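Local coordinates for protein PKS (Streptomyces albus, PDB 4OQJ) that probably catalyses the decarboxylative condensation that lengthens carrier-protein-bound acyl chains, as a ketosynthase of the oxazolomycin polyketide assembly line, at residues I23-L28 with G261-K266; C113-L118 with P695-E700; R245-K250 with L335-E340; E327-A332 with S364-V369. All blocks are in the same frame, centred on the assembly; numbering follows the deposited sequence.

Contact 1: I23-L28 with G261-K266; sequences IAVIGL and GAVVLK
Two neighbouring antiparallel strands of the ketosynthase, Ile23-Leu28 and Gly261-Lys266, are interrupted by a classic beta bulge, Ile26 and Gly27 opposite Val264. Ala24 and Lys266 form a hydrogen-bonded pair: Ala24 N gives to Lys266 O (2.7 Å), and Lys266 N gives back to Ala24 O (3.0 Å). Val25 and Leu265 follow as a non-hydrogen-bonded pair. Beyond them the register slips. Ile26 N donates to Val264 O (2.9 Å), yet Val264 N answers to Gly27 O (2.9 Å), so two residues of one strand stand against one of the other. A psi of -4° at Ile26 makes this kink, and the buried Gly27 N is left without a partner in the model. With chi1 at 61°, CG1 of Ile26 sits between its own N and carbonyl carbon, and from there it lies against Val264 CG1 (3.6 Å). Val25 CG2 runs alongside Leu265 CD2 (3.8 Å), both side chains pointing the same way, while Ile23 crosses Leu265 at about a right angle and sets its CG2 on Leu265 CB (3.7 Å). Helix 195-209 packs on Ile23 and Leu265. Helix 268-274 covers Ala24, Ile26 and Lys266, whose NZ forms salt bridges with Asp274 and Asp276. Strands 23-31 and 259-267 are thus neighbours in the sheet of the N-terminal half, with helices packed on the pair, as in the layered thiolase fold.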
loop_
_atom_site.group_PDB
_atom_site.type_symbol
_atom_site.label_atom_id
_atom_site.label_comp_id
_atom_site.label_asym_id
_atom_site.label_seq_id
_atom_site.Cartn_x
_atom_site.Cartn_y
_atom_site.Cartn_z
ATOM N N ILE A 23 -3.356 -11.105 15.296
ATOM C CA ILE A 23 -3.195 -11.761 14.000
ATOM C C ILE A 23 -2.247 -12.950 14.101
ATOM O O ILE A 23 -1.101 -12.800 14.510
ATOM C CB ILE A 23 -2.626 -10.799 12.926
ATOM C CG1 ILE A 23 -3.505 -9.554 12.737
ATOM C CG2 ILE A 23 -2.443 -11.515 11.601
ATOM C CD1 ILE A 23 -4.896 -9.817 12.273
ATOM N N ALA A 24 -2.710 -14.131 13.700
ATOM C CA ALA A 24 -1.840 -15.299 13.646
ATOM C C ALA A 24 -0.965 -15.312 12.398
ATOM O O ALA A 24 -1.418 -14.971 11.305
ATOM C CB ALA A 24 -2.662 -16.568 13.696
ATOM N N VAL A 25 0.294 -15.703 12.568
ATOM C CA VAL A 25 1.131 -16.100 11.447
ATOM C C VAL A 25 0.934 -17.593 11.245
ATOM O O VAL A 25 1.361 -18.379 12.091
ATOM C CB VAL A 25 2.603 -15.800 11.704
ATOM C CG1 VAL A 25 3.445 -16.215 10.517
ATOM C CG2 VAL A 25 2.787 -14.313 12.007
ATOM N N ILE A 26 0.278 -17.993 10.156
ATOM C CA ILE A 26 -0.077 -19.399 9.988
ATOM C C ILE A 26 0.787 -20.105 8.973
ATOM O O ILE A 26 0.661 -21.309 8.787
ATOM C CB ILE A 26 -1.537 -19.578 9.587
ATOM C CG1 ILE A 26 -1.839 -18.890 8.248
ATOM C CG2 ILE A 26 -2.455 -19.067 10.702
ATOM C CD1 ILE A 26 -3.214 -19.262 7.707
ATOM N N GLY A 27 1.673 -19.368 8.324
ATOM C CA GLY A 27 2.618 -19.965 7.402
ATOM C C GLY A 27 3.685 -18.945 7.062
ATOM O O GLY A 27 3.510 -17.761 7.333
ATOM N N LEU A 28 4.794 -19.400 6.493
ATOM C CA LEU A 28 5.862 -18.487 6.108
ATOM C C LEU A 28 6.861 -19.214 5.247
ATOM O O LEU A 28 6.872 -20.440 5.198
ATOM C CB LEU A 28 6.553 -17.869 7.331
ATOM C CG LEU A 28 7.191 -18.772 8.399
ATOM C CD1 LEU A 28 8.516 -19.336 7.946
ATOM C CD2 LEU A 28 7.386 -17.976 9.681
ATOM N N GLY A 261 11.121 -13.230 1.141
ATOM C CA GLY A 261 10.402 -13.829 2.246
ATOM C C GLY A 261 8.935 -13.465 2.188
ATOM O O GLY A 261 8.554 -12.458 1.592
ATOM N N ALA A 262 8.116 -14.298 2.810
ATOM C CA ALA A 262 6.680 -14.061 2.902
ATOM C C ALA A 262 6.091 -14.709 4.152
ATOM O O ALA A 262 6.561 -15.756 4.624
ATOM C CB ALA A 262 5.977 -14.581 1.649
ATOM N N VAL A 263 5.064 -14.065 4.694
ATOM C CA VAL A 263 4.268 -14.642 5.754
ATOM C C VAL A 263 2.809 -14.674 5.334
ATOM O O VAL A 263 2.368 -13.857 4.523
ATOM C CB VAL A 263 4.421 -13.858 7.078
ATOM C CG1 VAL A 263 5.863 -13.909 7.551
ATOM C CG2 VAL A 263 3.948 -12.396 6.914
ATOM N N VAL A 264 2.078 -15.634 5.894
ATOM C CA VAL A 264 0.639 -15.779 5.681
ATOM C C VAL A 264 -0.056 -15.439 6.998
ATOM O O VAL A 264 0.266 -16.021 8.034
ATOM C CB VAL A 264 0.285 -17.208 5.240
ATOM C CG1 VAL A 264 -1.226 -17.379 5.025
ATOM C CG2 VAL A 264 1.053 -17.587 3.989
ATOM N N LEU A 265 -0.986 -14.487 6.950
ATOM C CA LEU A 265 -1.608 -13.907 8.133
ATOM C C LEU A 265 -3.107 -14.181 8.135
ATOM O O LEU A 265 -3.733 -14.229 7.077
ATOM C CB LEU A 265 -1.350 -12.398 8.177
ATOM C CG LEU A 265 0.134 -12.012 8.072
ATOM C CD1 LEU A 265 0.308 -10.505 7.994
ATOM C CD2 LEU A 265 0.924 -12.570 9.244
ATOM N N LYS A 266 -3.662 -14.351 9.335
ATOM C CA LYS A 266 -5.074 -14.646 9.544
ATOM C C LYS A 266 -5.441 -14.203 10.953
ATOM O O LYS A 266 -4.604 -14.275 11.847
ATOM C CB LYS A 266 -5.336 -16.147 9.376
ATOM C CG LYS A 266 -6.802 -16.562 9.522
ATOM C CD LYS A 266 -6.945 -18.089 9.573
ATOM C CE LYS A 266 -7.766 -18.632 8.439
ATOM N NZ LYS A 266 -8.019 -20.109 8.532
#

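Contact 2: C113-L118 with P695-E700; sequences CAYEAL and PTYPFE
Phe699 turns its edge toward the face of Tyr115 in an offset edge-to-face pair, with centroids 5.5 Å apart and planes at 75°. Phe699 CZ comes closest, 3.8 Å from Tyr115 CD1, and CE1 lies over the rim of the tyrosine ring. Tyr697 meets the same ring obliquely through its CB, 3.8 Å from Tyr115 CE1. Glu116 runs along the CE2 edge of Phe699: its CG lies in the ring plane, and OE2 stays near that plane, 3.5 Å from CE2, with the carboxylate turned 52° from the ring. The sequence of residues 695-700 is consistent with the LPTYPF-type motif of polyketide synthase linkers that run back over the ketosynthase, and here they lie between helices 105-121 and 474-490. An inverse gamma turn centred on Pro698 brings Phe699 back toward the former helix. Thr696 crosses Glu116 at about a right angle; its OG1 stands between the backbone N and the carbonyl carbon, which directs its hydrogen bond to a water (2.8 Å). That water donates in turn to Glu116 OE2 (2.7 Å) and to Tyr697 O (2.6 Å), tying residues 695-700 to the helix. Glu116 OE2 also forms a salt bridge with Arg31, which probably favours its ionised form.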
loop_
_atom_site.group_PDB
_atom_site.type_symbol
_atom_site.label_atom_id
_atom_site.label_comp_id
_atom_site.label_asym_id
_atom_site.label_seq_id
_atom_site.Cartn_x
_atom_site.Cartn_y
_atom_site.Cartn_z
ATOM N N CYS A 113 8.161 -18.165 -3.691
ATOM C CA CYS A 113 8.169 -18.043 -2.221
ATOM C C CYS A 113 6.737 -17.964 -1.630
ATOM O O CYS A 113 6.443 -18.561 -0.590
ATOM C CB CYS A 113 8.971 -16.814 -1.797
ATOM S SG CYS A 113 9.276 -16.735 -0.007
ATOM N N ALA A 114 5.856 -17.226 -2.296
ATOM C CA ALA A 114 4.463 -17.121 -1.862
ATOM C C ALA A 114 3.754 -18.470 -1.943
ATOM O O ALA A 114 2.989 -18.831 -1.047
ATOM C CB ALA A 114 3.719 -16.083 -2.705
ATOM N N TYR A 115 3.996 -19.196 -3.028
ATOM C CA TYR A 115 3.492 -20.550 -3.187
ATOM C C TYR A 115 3.933 -21.398 -1.991
ATOM O O TYR A 115 3.118 -22.078 -1.383
ATOM C CB TYR A 115 3.993 -21.131 -4.511
ATOM C CG TYR A 115 3.418 -22.474 -4.952
ATOM C CD1 TYR A 115 3.755 -23.656 -4.307
ATOM C CD2 TYR A 115 2.595 -22.556 -6.072
ATOM C CE1 TYR A 115 3.251 -24.888 -4.745
ATOM C CE2 TYR A 115 2.094 -23.762 -6.518
ATOM C CZ TYR A 115 2.420 -24.926 -5.855
ATOM O OH TYR A 115 1.916 -26.121 -6.313
ATOM N N GLU A 116 5.219 -21.334 -1.652
ATOM C CA GLU A 116 5.755 -22.089 -0.522
ATOM C C GLU A 116 5.098 -21.684 0.786
ATOM O O GLU A 116 4.832 -22.542 1.623
ATOM C CB GLU A 116 7.270 -21.893 -0.391
ATOM C CG GLU A 116 8.114 -22.638 -1.420
ATOM C CD GLU A 116 9.597 -22.215 -1.383
ATOM O OE1 GLU A 116 9.893 -21.128 -0.836
ATOM O OE2 GLU A 116 10.461 -22.967 -1.906
ATOM N N ALA A 117 4.858 -20.382 0.977
ATOM C CA ALA A 117 4.274 -19.908 2.232
ATOM C C ALA A 117 2.857 -20.448 2.417
ATOM O O ALA A 117 2.474 -20.847 3.524
ATOM C CB ALA A 117 4.274 -18.390 2.295
ATOM N N LEU A 118 2.082 -20.462 1.340
ATOM C CA LEU A 118 0.715 -20.985 1.385
ATOM C C LEU A 118 0.733 -22.501 1.582
ATOM O O LEU A 118 -0.058 -23.043 2.349
ATOM C CB LEU A 118 -0.045 -20.615 0.114
ATOM C CG LEU A 118 -0.490 -19.151 0.089
ATOM C CD1 LEU A 118 -0.762 -18.689 -1.316
ATOM C CD2 LEU A 118 -1.722 -18.995 0.960
ATOM N N PRO A 695 6.943 -30.551 3.828
ATOM C CA PRO A 695 7.850 -29.975 2.827
ATOM C C PRO A 695 7.085 -29.317 1.690
ATOM O O PRO A 695 5.944 -29.693 1.432
ATOM C CB PRO A 695 8.650 -31.177 2.334
ATOM C CG PRO A 695 8.631 -32.145 3.512
ATOM C CD PRO A 695 7.263 -31.966 4.122
ATOM N N THR A 696 7.721 -28.344 1.045
ATOM C CA THR A 696 7.089 -27.538 0.008
ATOM C C THR A 696 7.536 -28.033 -1.366
ATOM O O THR A 696 8.399 -28.910 -1.460
ATOM C CB THR A 696 7.409 -26.043 0.223
ATOM O OG1 THR A 696 8.829 -25.838 0.384
ATOM C CG2 THR A 696 6.721 -25.577 1.480
ATOM N N TYR A 697 6.915 -27.513 -2.417
ATOM C CA TYR A 697 7.057 -28.052 -3.764
ATOM C C TYR A 697 8.508 -28.022 -4.276
ATOM O O TYR A 697 9.226 -27.038 -4.066
ATOM C CB TYR A 697 6.155 -27.273 -4.735
ATOM C CG TYR A 697 6.035 -27.944 -6.089
ATOM C CD1 TYR A 697 5.062 -28.909 -6.320
ATOM C CD2 TYR A 697 6.912 -27.638 -7.124
ATOM C CE1 TYR A 697 4.955 -29.541 -7.547
ATOM C CE2 TYR A 697 6.807 -28.264 -8.367
ATOM C CZ TYR A 697 5.822 -29.222 -8.567
ATOM O OH TYR A 697 5.706 -29.871 -9.787
ATOM N N PRO A 698 8.953 -29.113 -4.941
ATOM C CA PRO A 698 10.318 -29.138 -5.486
ATOM C C PRO A 698 10.378 -28.491 -6.874
ATOM O O PRO A 698 10.452 -29.174 -7.898
ATOM C CB PRO A 698 10.642 -30.626 -5.537
ATOM C CG PRO A 698 9.323 -31.280 -5.766
ATOM C CD PRO A 698 8.306 -30.435 -5.029
ATOM N N PHE A 699 10.341 -27.163 -6.893
ATOM C CA PHE A 699 10.314 -26.405 -8.132
ATOM C C PHE A 699 11.428 -26.845 -9.058
ATOM O O PHE A 699 12.555 -27.031 -8.620
ATOM C CB PHE A 699 10.451 -24.911 -7.848
ATOM C CG PHE A 699 9.367 -24.364 -6.972
ATOM C CD1 PHE A 699 8.101 -24.122 -7.481
ATOM C CD2 PHE A 699 9.616 -24.099 -5.638
ATOM C CE1 PHE A 699 7.098 -23.596 -6.670
ATOM C CE2 PHE A 699 8.623 -23.594 -4.826
ATOM C CZ PHE A 699 7.372 -23.343 -5.331
ATOM N N GLU A 700 11.124 -27.013 -10.339
ATOM C CA GLU A 700 12.157 -27.431 -11.281
ATOM C C GLU A 700 13.194 -26.326 -11.405
ATOM O O GLU A 700 12.835 -25.166 -11.589
ATOM C CB GLU A 700 11.556 -27.759 -12.654
ATOM C CG GLU A 700 12.522 -28.525 -13.559
ATOM C CD GLU A 700 11.817 -29.354 -14.616
ATOM O OE1 GLU A 700 10.842 -30.055 -14.268
ATOM O OE2 GLU A 700 12.248 -29.308 -15.789
HETATM O O HOH W 1 10.086 -25.624 -2.081
#

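Contact 3: R245-K250 with L335-E340; sequences RAFDAK and LGDPIE
Phe247 and Asp337 meet through a hydrogen bond that joins a loop turn to a helix. Phe247 N donates to Asp337 OD2 over 2.7 Å, with an angle of 152° at the hydrogen, and reaches the oxygen from above the carboxylate, 46° out of its plane. A water adds a second link by donating both to Asp337 OD2 (2.6 Å) and to Asp248 O (2.9 Å), so OD2 takes two donors, the amide from above the plane and the water from close to it. The loop has its own internal bonds. Arg245 to Asp248 form a type II beta turn, closed by Asp248 N to Arg245 O (3.1 Å), with Phe247 in the position of positive phi. An Asx turn follows at once, in which Lys250 N donates to Asp248 OD2 (2.7 Å); OD1 of the same aspartate accepts from the backbone of Glu400 and Ala401. Van der Waals contact is slighter. With chi1 at -54°, the Phe247 ring leans toward the helix, and its CD1 lies 4.0 Å from Asp337 CG. The side chains cross at about a right angle, and ring CZ comes no nearer than 4.4 Å to Glu340 OE1. The polar end of Glu340 is engaged with the backbone N of His329 and of Gly330, while Asp337 OD1 reaches Ala332 N only weakly. The acidic pair belongs to the GDPIE sequence that follows EAHGT in ketosynthases, where the start of a helix folds back upon the histidine loop.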
loop_
_atom_site.group_PDB
_atom_site.type_symbol
_atom_site.label_atom_id
_atom_site.label_comp_id
_atom_site.label_asym_id
_atom_site.label_seq_id
_atom_site.Cartn_x
_atom_site.Cartn_y
_atom_site.Cartn_z
ATOM N N ARG A 245 28.940 -5.401 11.766
ATOM C CA ARG A 245 29.277 -5.569 13.183
ATOM C C ARG A 245 28.350 -4.740 14.060
ATOM O O ARG A 245 28.781 -3.796 14.729
ATOM C CB ARG A 245 30.737 -5.186 13.430
ATOM C CG ARG A 245 31.719 -5.873 12.487
ATOM C CD ARG A 245 33.160 -5.406 12.733
ATOM N NE ARG A 245 34.084 -5.938 11.732
ATOM C CZ ARG A 245 34.622 -7.155 11.776
ATOM N NH1 ARG A 245 34.332 -7.980 12.772
ATOM N NH2 ARG A 245 35.448 -7.552 10.819
ATOM N N ALA A 246 27.075 -5.127 14.070
ATOM C CA ALA A 246 26.030 -4.323 14.680
ATOM C C ALA A 246 26.271 -4.111 16.172
ATOM O O ALA A 246 26.452 -5.072 16.930
ATOM C CB ALA A 246 24.659 -4.974 14.456
ATOM N N PHE A 247 26.267 -2.834 16.554
ATOM C CA PHE A 247 26.369 -2.357 17.943
ATOM C C PHE A 247 27.774 -2.468 18.526
ATOM O O PHE A 247 28.023 -2.038 19.657
ATOM C CB PHE A 247 25.355 -3.096 18.815
ATOM C CG PHE A 247 23.959 -3.007 18.276
ATOM C CD1 PHE A 247 23.347 -1.769 18.150
ATOM C CD2 PHE A 247 23.278 -4.132 17.864
ATOM C CE1 PHE A 247 22.069 -1.655 17.636
ATOM C CE2 PHE A 247 21.993 -4.029 17.348
ATOM C CZ PHE A 247 21.394 -2.789 17.231
ATOM N N ASP A 248 28.694 -3.002 17.730
ATOM C CA ASP A 248 30.083 -3.174 18.147
ATOM C C ASP A 248 30.871 -1.880 17.995
ATOM O O ASP A 248 30.503 -1.005 17.211
ATOM C CB ASP A 248 30.742 -4.281 17.323
ATOM C CG ASP A 248 32.143 -4.621 17.799
ATOM O OD1 ASP A 248 32.271 -5.471 18.702
ATOM O OD2 ASP A 248 33.115 -4.055 17.256
ATOM N N ALA A 249 31.972 -1.770 18.733
ATOM C CA ALA A 249 32.799 -0.567 18.680
ATOM C C ALA A 249 33.421 -0.386 17.297
ATOM O O ALA A 249 33.719 0.738 16.886
ATOM C CB ALA A 249 33.881 -0.626 19.749
ATOM N N LYS A 250 33.604 -1.494 16.579
ATOM C CA LYS A 250 34.207 -1.458 15.250
ATOM C C LYS A 250 33.150 -1.425 14.144
ATOM O O LYS A 250 33.461 -1.675 12.981
ATOM C CB LYS A 250 35.141 -2.661 15.066
ATOM C CG LYS A 250 36.306 -2.652 16.058
ATOM C CD LYS A 250 37.148 -3.916 16.016
ATOM C CE LYS A 250 38.216 -3.871 17.108
ATOM N NZ LYS A 250 39.446 -4.643 16.773
ATOM N N LEU A 335 26.926 6.203 13.180
ATOM C CA LEU A 335 25.921 7.196 13.539
ATOM C C LEU A 335 24.610 6.519 13.909
ATOM O O LEU A 335 23.967 6.893 14.886
ATOM C CB LEU A 335 25.692 8.180 12.389
ATOM N N GLY A 336 24.227 5.510 13.132
ATOM C CA GLY A 336 22.899 4.927 13.228
ATOM C C GLY A 336 22.688 4.052 14.447
ATOM O O GLY A 336 21.607 4.053 15.011
ATOM N N ASP A 337 23.707 3.300 14.854
ATOM C CA ASP A 337 23.551 2.384 15.986
ATOM C C ASP A 337 23.201 3.120 17.305
ATOM O O ASP A 337 22.241 2.742 17.979
ATOM C CB ASP A 337 24.820 1.535 16.163
ATOM C CG ASP A 337 24.895 0.341 15.175
ATOM O OD1 ASP A 337 23.999 0.168 14.312
ATOM O OD2 ASP A 337 25.870 -0.437 15.269
ATOM N N PRO A 338 23.967 4.161 17.683
ATOM C CA PRO A 338 23.588 4.876 18.915
ATOM C C PRO A 338 22.201 5.494 18.828
ATOM O O PRO A 338 21.477 5.532 19.817
ATOM C CB PRO A 338 24.658 5.968 19.037
ATOM C CG PRO A 338 25.835 5.413 18.295
ATOM C CD PRO A 338 25.251 4.647 17.145
ATOM N N ILE A 339 21.832 5.964 17.644
ATOM C CA ILE A 339 20.515 6.549 17.439
ATOM C C ILE A 339 19.414 5.500 17.651
ATOM O O ILE A 339 18.397 5.775 18.305
ATOM C CB ILE A 339 20.413 7.194 16.019
ATOM C CG1 ILE A 339 21.157 8.546 16.027
ATOM C CG2 ILE A 339 18.966 7.364 15.577
ATOM C CD1 ILE A 339 21.056 9.342 14.757
ATOM N N GLU A 340 19.606 4.294 17.126
ATOM C CA GLU A 340 18.553 3.290 17.238
ATOM C C GLU A 340 18.310 2.940 18.713
ATOM O O GLU A 340 17.167 2.809 19.154
ATOM C CB GLU A 340 18.880 2.020 16.435
ATOM C CG GLU A 340 17.733 1.012 16.509
ATOM C CD GLU A 340 17.773 -0.053 15.426
ATOM O OE1 GLU A 340 18.827 -0.196 14.764
ATOM O OE2 GLU A 340 16.736 -0.740 15.244
HETATM O O HOH W 2 27.854 0.228 16.870
#

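Contact 4: E327-A332 with S364-V369; sequences EAHGTA and SVKTNV
Gly330 and Ser364 press together at the tight heart of this contact, where Ser364 CB packs 3.9 Å from Gly330 CA, at a residue with positive phi and no side chain. Ser364 OG donates to Gly330 O (2.9 Å) and accepts from Lys366 N in a capping bond at the turn that leads into the short helix. Glu327 OE2 offers its syn lone pair to Val365 N (2.8 Å) in a nearly straight bond of 170°; the other carboxylate oxygen is held by Tyr325 and Lys383. Lys366 extends along the His329-Thr331 backbone, its CD beside Thr331 CG2 (3.8 Å). A bend at chi4 (57°) turns NZ to His329 O, which it meets in the carbonyl plane on a lone pair (2.7 Å). Looser and wetter is the side of the imidazole. Lys366 CE passes over one face of the His329 ring, and a water in the ring plane spans ND1 (2.9 Å) and Lys366 NZ (3.1 Å), while NE2 binds a glycerol probably left from crystallisation. Side chains of 364-369 grip the carbonyls of His329 and Gly330, which would restrain the loop, and the ring meets small molecules, consistent with the EAHGT histidine in the active site of related ketosynthases.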
loop_
_atom_site.group_PDB
_atom_site.type_symbol
_atom_site.label_atom_id
_atom_site.label_comp_id
_atom_site.label_asym_id
_atom_site.label_seq_id
_atom_site.Cartn_x
_atom_site.Cartn_y
_atom_site.Cartn_z
ATOM N N GLU A 327 14.401 -7.076 17.740
ATOM C CA GLU A 327 15.131 -7.239 16.505
ATOM C C GLU A 327 15.267 -5.849 15.906
ATOM O O GLU A 327 14.311 -5.293 15.364
ATOM C CB GLU A 327 14.416 -8.213 15.559
ATOM C CG GLU A 327 14.979 -8.296 14.119
ATOM C CD GLU A 327 16.389 -8.910 14.034
ATOM O OE1 GLU A 327 16.867 -9.514 15.020
ATOM O OE2 GLU A 327 17.015 -8.791 12.961
ATOM N N ALA A 328 16.466 -5.302 16.041
ATOM C CA ALA A 328 16.811 -3.976 15.565
ATOM C C ALA A 328 16.902 -3.920 14.051
ATOM O O ALA A 328 17.135 -4.929 13.390
ATOM C CB ALA A 328 18.121 -3.553 16.159
ATOM N N HIS A 329 16.709 -2.729 13.504
ATOM C CA HIS A 329 17.012 -2.489 12.103
ATOM C C HIS A 329 18.491 -2.819 11.884
ATOM O O HIS A 329 18.861 -3.542 10.955
ATOM C CB HIS A 329 16.680 -1.041 11.751
ATOM C CG HIS A 329 16.912 -0.702 10.320
ATOM N ND1 HIS A 329 16.300 -1.375 9.287
ATOM C CD2 HIS A 329 17.694 0.245 9.751
ATOM C CE1 HIS A 329 16.695 -0.859 8.136
ATOM N NE2 HIS A 329 17.542 0.123 8.391
ATOM N N GLY A 330 19.331 -2.284 12.764
ATOM C CA GLY A 330 20.639 -2.866 13.042
ATOM C C GLY A 330 21.633 -2.933 11.896
ATOM O O GLY A 330 22.164 -4.003 11.596
ATOM N N THR A 331 21.925 -1.791 11.286
ATOM C CA THR A 331 22.785 -1.752 10.099
ATOM C C THR A 331 24.271 -1.528 10.390
ATOM O O THR A 331 25.087 -1.529 9.462
ATOM C CB THR A 331 22.333 -0.649 9.154
ATOM O OG1 THR A 331 22.302 0.590 9.874
ATOM C CG2 THR A 331 20.963 -0.977 8.617
ATOM N N ALA A 332 24.612 -1.332 11.662
ATOM C CA ALA A 332 26.008 -1.209 12.096
ATOM C C ALA A 332 26.733 0.038 11.580
ATOM O O ALA A 332 27.937 -0.010 11.311
ATOM C CB ALA A 332 26.801 -2.473 11.685
ATOM N N SER A 364 20.564 -8.227 15.613
ATOM C CA SER A 364 20.310 -7.892 14.215
ATOM C C SER A 364 20.668 -9.035 13.269
ATOM O O SER A 364 21.826 -9.473 13.228
ATOM C CB SER A 364 21.098 -6.656 13.799
ATOM O OG SER A 364 20.892 -6.429 12.407
ATOM N N VAL A 365 19.682 -9.512 12.510
ATOM C CA VAL A 365 19.918 -10.555 11.508
ATOM C C VAL A 365 20.789 -10.035 10.360
ATOM O O VAL A 365 21.328 -10.812 9.573
ATOM C CB VAL A 365 18.601 -11.108 10.941
ATOM C CG1 VAL A 365 17.920 -10.103 9.969
ATOM C CG2 VAL A 365 18.827 -12.450 10.279
ATOM N N LYS A 366 20.940 -8.721 10.253
ATOM C CA LYS A 366 21.857 -8.195 9.249
ATOM C C LYS A 366 23.293 -8.679 9.532
ATOM O O LYS A 366 24.112 -8.717 8.620
ATOM C CB LYS A 366 21.790 -6.672 9.194
ATOM C CG LYS A 366 20.430 -6.181 8.655
ATOM C CD LYS A 366 20.422 -4.698 8.387
ATOM C CE LYS A 366 19.080 -4.257 7.795
ATOM N NZ LYS A 366 17.957 -4.618 8.693
ATOM N N THR A 367 23.580 -9.093 10.771
ATOM C CA THR A 367 24.918 -9.609 11.105
ATOM C C THR A 367 25.122 -11.026 10.554
ATOM O O THR A 367 26.264 -11.455 10.358
ATOM C CB THR A 367 25.188 -9.629 12.634
ATOM O OG1 THR A 367 24.355 -10.613 13.275
ATOM C CG2 THR A 367 24.951 -8.257 13.251
ATOM N N ASN A 368 24.024 -11.741 10.307
ATOM C CA ASN A 368 24.091 -13.064 9.681
ATOM C C ASN A 368 24.123 -12.949 8.154
ATOM O O ASN A 368 25.013 -13.493 7.504
ATOM C CB ASN A 368 22.890 -13.951 10.073
ATOM C CG ASN A 368 22.738 -14.139 11.567
ATOM O OD1 ASN A 368 22.146 -13.310 12.266
ATOM N ND2 ASN A 368 23.229 -15.262 12.060
ATOM N N VAL A 369 23.128 -12.261 7.587
ATOM C CA VAL A 369 22.861 -12.351 6.150
ATOM C C VAL A 369 23.016 -11.035 5.398
ATOM O O VAL A 369 22.760 -10.981 4.192
ATOM C CB VAL A 369 21.426 -12.896 5.873
ATOM C CG1 VAL A 369 21.252 -14.281 6.466
ATOM C CG2 VAL A 369 20.348 -11.930 6.399
HETATM O O HOH W 3 14.955 -3.852 8.514
#

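Four contacts show how the two halves of a ketosynthase are built. Contact 1 pairs two strands of the N-terminal-half sheet; contact 2 lies about 14 Å away, centre to centre, and touches it where helix 105-121 packs on the strands, Ala117 against Val264. Contacts 3 and 4, about 10 Å apart, centre to centre, share the chain that leaves strand 325-327 of the C-terminal-half sheet and enters helix 336-348, and Glu340 of contact 3 bonds to backbone N atoms of contact 4. Along the sequence, contact 1 closes before contact 4 opens, whereas contact 2, spanning residues 113 to 700, encloses both 3 and 4. Residues 695-700, consistent with a linker, thus return to the synthase core.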